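Local coordinates for protein LEC-6 (Caenorhabditis elegans, PDB 3VV1), which is a nematode galectin that binds galactoside-containing glycans, with a preference for fucose-containing saccharides, at residues N44-T55 with G150-H160. Residues are numbered along the deposited sequence; the frame is centred on the assembly and turned at random.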
loop_
_atom_site.group_PDB
_atom_site.type_symbol
_atom_site.label_atom_id
_atom_site.label_comp_id
_atom_site.label_asym_id
_atom_site.label_seq_id
_atom_site.Cartn_x
_atom_site.Cartn_y
_atom_site.Cartn_z
ATOM N N ASN A 44 13.967 -7.841 5.983
ATOM C CA ASN A 44 13.172 -8.797 6.817
ATOM C C ASN A 44 12.146 -9.589 6.029
ATOM O O ASN A 44 11.010 -9.824 6.448
ATOM C CB ASN A 44 12.480 -8.069 7.965
ATOM C CG ASN A 44 13.432 -7.752 9.079
ATOM O OD1 ASN A 44 14.188 -8.616 9.601
ATOM N ND2 ASN A 44 13.400 -6.545 9.485
ATOM N N GLY A 45 12.557 -10.008 4.848
ATOM C CA GLY A 45 11.771 -10.876 4.012
ATOM C C GLY A 45 10.863 -10.176 3.036
ATOM O O GLY A 45 10.076 -10.859 2.350
ATOM N N ALA A 46 10.994 -8.857 2.921
ATOM C CA ALA A 46 10.176 -8.111 1.914
ATOM C C ALA A 46 10.360 -8.707 0.515
ATOM O O ALA A 46 11.515 -9.096 0.142
ATOM C CB ALA A 46 10.613 -6.632 1.911
ATOM N N ARG A 47 9.285 -8.727 -0.284
ATOM C CA ARG A 47 9.325 -9.238 -1.625
ATOM C C ARG A 47 8.707 -8.202 -2.554
ATOM O O ARG A 47 7.565 -7.817 -2.327
ATOM C CB ARG A 47 8.557 -10.573 -1.746
ATOM C CG ARG A 47 8.471 -11.117 -3.165
ATOM C CD ARG A 47 7.724 -12.445 -3.245
ATOM N NE ARG A 47 8.352 -13.461 -2.419
ATOM C CZ ARG A 47 9.132 -14.417 -2.921
ATOM N NH1 ARG A 47 9.349 -14.489 -4.267
ATOM N NH2 ARG A 47 9.685 -15.260 -2.084
ATOM N N LEU A 48 9.376 -7.902 -3.663
ATOM C CA LEU A 48 8.831 -7.060 -4.699
ATOM C C LEU A 48 8.647 -7.958 -5.940
ATOM O O LEU A 48 9.622 -8.576 -6.378
ATOM C CB LEU A 48 9.870 -5.958 -5.047
ATOM C CG LEU A 48 9.551 -5.165 -6.353
ATOM C CD1 LEU A 48 8.234 -4.369 -6.211
ATOM C CD2 LEU A 48 10.754 -4.207 -6.621
ATOM N N ARG A 49 7.428 -8.030 -6.479
ATOM C CA ARG A 49 7.126 -8.820 -7.655
ATOM C C ARG A 49 6.685 -7.866 -8.750
ATOM O O ARG A 49 5.703 -7.090 -8.549
ATOM C CB ARG A 49 6.029 -9.840 -7.383
ATOM C CG ARG A 49 5.683 -10.625 -8.654
ATOM C CD ARG A 49 4.927 -11.954 -8.388
ATOM N NE ARG A 49 3.866 -11.723 -7.425
ATOM C CZ ARG A 49 2.746 -11.042 -7.702
ATOM N NH1 ARG A 49 2.563 -10.568 -8.933
ATOM N NH2 ARG A 49 1.839 -10.825 -6.761
ATOM N N LEU A 50 7.356 -7.948 -9.912
ATOM C CA LEU A 50 7.029 -7.105 -11.061
ATOM C C LEU A 50 6.668 -7.986 -12.212
ATOM O O LEU A 50 7.349 -9.010 -12.421
ATOM C CB LEU A 50 8.284 -6.318 -11.433
ATOM C CG LEU A 50 8.780 -5.361 -10.359
ATOM C CD1 LEU A 50 10.129 -4.820 -10.824
ATOM C CD2 LEU A 50 7.802 -4.216 -10.149
ATOM N N VAL A 51 5.627 -7.627 -12.964
ATOM C CA VAL A 51 5.431 -8.346 -14.255
ATOM C C VAL A 51 5.780 -7.280 -15.274
ATOM O O VAL A 51 5.189 -6.172 -15.241
ATOM C CB VAL A 51 3.981 -8.815 -14.416
ATOM C CG1 VAL A 51 3.785 -9.410 -15.844
ATOM C CG2 VAL A 51 3.693 -9.895 -13.354
ATOM N N LEU A 52 6.750 -7.593 -16.109
ATOM C CA LEU A 52 7.387 -6.584 -16.979
ATOM C C LEU A 52 7.516 -7.064 -18.404
ATOM O O LEU A 52 7.555 -8.255 -18.684
ATOM C CB LEU A 52 8.839 -6.302 -16.485
ATOM C CG LEU A 52 9.204 -5.971 -15.091
ATOM C CD1 LEU A 52 10.699 -5.983 -14.923
ATOM C CD2 LEU A 52 8.606 -4.562 -14.844
ATOM N N LEU A 53 7.540 -6.108 -19.328
ATOM C CA LEU A 53 7.786 -6.390 -20.744
ATOM C C LEU A 53 8.901 -5.426 -21.195
ATOM O O LEU A 53 8.643 -4.235 -21.336
ATOM C CB LEU A 53 6.481 -6.115 -21.551
ATOM C CG LEU A 53 6.545 -6.121 -23.075
ATOM C CD1 LEU A 53 6.554 -7.517 -23.597
ATOM C CD2 LEU A 53 5.281 -5.470 -23.685
ATOM N N PRO A 54 10.141 -5.915 -21.387
ATOM C CA PRO A 54 11.185 -5.027 -21.872
ATOM C C PRO A 54 10.780 -4.574 -23.269
ATOM O O PRO A 54 10.205 -5.369 -24.034
ATOM C CB PRO A 54 12.432 -5.942 -21.930
ATOM C CG PRO A 54 12.130 -7.070 -20.992
ATOM C CD PRO A 54 10.652 -7.302 -21.211
ATOM N N THR A 55 11.055 -3.311 -23.614
ATOM C CA THR A 55 10.626 -2.758 -24.930
ATOM C C THR A 55 11.862 -2.389 -25.747
ATOM O O THR A 55 12.987 -2.411 -25.230
ATOM C CB THR A 55 9.752 -1.491 -24.784
ATOM O OG1 THR A 55 10.584 -0.434 -24.279
ATOM C CG2 THR A 55 8.523 -1.736 -23.877
ATOM N N GLY A 150 13.735 1.218 -20.920
ATOM C CA GLY A 150 12.924 0.544 -21.969
ATOM C C GLY A 150 12.189 -0.648 -21.425
ATOM O O GLY A 150 12.566 -1.822 -21.643
ATOM N N VAL A 151 11.142 -0.354 -20.680
ATOM C CA VAL A 151 10.383 -1.424 -20.004
ATOM C C VAL A 151 8.968 -0.947 -19.766
ATOM O O VAL A 151 8.755 0.210 -19.429
ATOM C CB VAL A 151 11.058 -1.893 -18.718
ATOM C CG1 VAL A 151 11.072 -0.778 -17.646
ATOM C CG2 VAL A 151 10.383 -3.218 -18.249
ATOM N N HIS A 152 8.009 -1.865 -19.971
ATOM C CA HIS A 152 6.632 -1.616 -19.609
ATOM C C HIS A 152 6.350 -2.400 -18.351
ATOM O O HIS A 152 6.639 -3.607 -18.292
ATOM C CB HIS A 152 5.776 -2.145 -20.754
ATOM C CG HIS A 152 4.328 -2.269 -20.353
ATOM N ND1 HIS A 152 3.570 -1.175 -20.085
ATOM C CD2 HIS A 152 3.573 -3.382 -19.973
ATOM C CE1 HIS A 152 2.358 -1.594 -19.629
ATOM N NE2 HIS A 152 2.359 -2.935 -19.619
ATOM N N VAL A 153 5.775 -1.732 -17.345
ATOM C CA VAL A 153 5.431 -2.445 -16.099
ATOM C C VAL A 153 3.932 -2.774 -16.162
ATOM O O VAL A 153 3.060 -1.884 -16.076
ATOM C CB VAL A 153 5.761 -1.572 -14.844
ATOM C CG1 VAL A 153 5.379 -2.331 -13.586
ATOM C CG2 VAL A 153 7.268 -1.275 -14.806
ATOM N N HIS A 154 3.622 -4.073 -16.233
ATOM C CA HIS A 154 2.234 -4.491 -16.152
ATOM C C HIS A 154 1.741 -4.451 -14.695
ATOM O O HIS A 154 0.592 -4.023 -14.446
ATOM C CB HIS A 154 2.083 -5.927 -16.688
ATOM C CG HIS A 154 0.754 -6.512 -16.343
ATOM N ND1 HIS A 154 -0.415 -6.093 -16.909
ATOM C CD2 HIS A 154 0.410 -7.470 -15.410
ATOM C CE1 HIS A 154 -1.461 -6.769 -16.348
ATOM N NE2 HIS A 154 -0.966 -7.597 -15.429
ATOM N N SER A 155 2.546 -4.942 -13.743
ATOM C CA SER A 155 2.070 -4.933 -12.313
ATOM C C SER A 155 3.233 -4.860 -11.392
ATOM O O SER A 155 4.352 -5.274 -11.749
ATOM C CB SER A 155 1.197 -6.180 -12.001
ATOM O OG SER A 155 1.923 -7.399 -12.154
ATOM N N ALA A 156 3.004 -4.278 -10.211
ATOM C CA ALA A 156 4.040 -4.195 -9.180
ATOM C C ALA A 156 3.396 -4.463 -7.810
ATOM O O ALA A 156 2.326 -3.860 -7.527
ATOM C CB ALA A 156 4.689 -2.818 -9.219
ATOM N N HIS A 157 4.036 -5.346 -7.000
ATOM C CA HIS A 157 3.469 -5.789 -5.739
ATOM C C HIS A 157 4.534 -5.875 -4.724
ATOM O O HIS A 157 5.617 -6.380 -5.034
ATOM C CB HIS A 157 2.845 -7.173 -5.927
ATOM C CG HIS A 157 2.462 -7.871 -4.632
ATOM N ND1 HIS A 157 2.879 -9.084 -4.159
ATOM C CD2 HIS A 157 1.592 -7.370 -3.679
ATOM C CE1 HIS A 157 2.259 -9.318 -2.989
ATOM N NE2 HIS A 157 1.491 -8.262 -2.667
ATOM N N VAL A 158 4.227 -5.495 -3.467
ATOM C CA VAL A 158 5.173 -5.652 -2.362
ATOM C C VAL A 158 4.469 -6.442 -1.269
ATOM O O VAL A 158 3.298 -6.153 -0.898
ATOM C CB VAL A 158 5.680 -4.293 -1.802
ATOM C CG1 VAL A 158 6.313 -4.431 -0.401
ATOM C CG2 VAL A 158 6.692 -3.708 -2.769
ATOM N N SER A 159 5.156 -7.443 -0.732
ATOM C CA SER A 159 4.659 -8.033 0.515
ATOM C C SER A 159 5.787 -7.959 1.482
ATOM O O SER A 159 6.911 -8.264 1.150
ATOM C CB SER A 159 4.197 -9.456 0.275
ATOM O OG SER A 159 5.292 -10.199 -0.174
ATOM N N HIS A 160 5.490 -7.558 2.695
ATOM C CA HIS A 160 6.477 -7.503 3.714
ATOM C C HIS A 160 6.454 -8.772 4.493
ATOM O O HIS A 160 7.477 -9.000 5.099
ATOM C CB HIS A 160 6.232 -6.298 4.610
ATOM C CG HIS A 160 6.618 -4.981 3.952
ATOM N ND1 HIS A 160 7.919 -4.612 3.749
ATOM C CD2 HIS A 160 5.826 -3.957 3.417
ATOM C CE1 HIS A 160 7.931 -3.393 3.061
ATOM N NE2 HIS A 160 6.644 -3.012 2.903
HETATM O O HOH W 1 8.644 -11.366 5.630
HETATM O O HOH W 2 7.304 -11.116 2.015
HETATM O O HOH W 3 2.971 -7.823 -9.649
#
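The backbone O of Val51 accepts two N-H groups, from His154 N at 2.8 Å and from Ser155 N at 3.3 Å, which marks a classic beta bulge in the antiparallel pairing of strands 46-54 and 151-159. These are neighbouring strands in one sheet of the galectin beta-sandwich. The bulge shifts the register by one residue, so that Leu48, Leu50, Leu52 and Pro54 still share a face with Val158, Ala156, Val153 and Val151. That face turns inward onto Ile145 and Ile147 of strand 144-149 and Leu65 and Ile63 of strand 60-66. With CG beside its backbone N (chi1 -51°), Leu52 lies alongside Val153, its CD2 3.5 Å from Val153 CG2. Leu50 CD2 sits equally close to Ala156 CB, at 3.5 Å. On the other face Arg49 bends at chi3 (46°) so that its guanidinium crosses the His157 side chain obliquely, the guanidinium and imidazole planes 33° apart and His157 CB over one face of the guanidinium; Arg49 NH2 is 3.3 Å from His157 ND1. Arg49 NH1 makes a long, weak ion pair with Glu27. Nearby, a water bridges the strands, donating to Arg49 O at 3.0 Å and accepting from Ser155 OG at 2.7 Å.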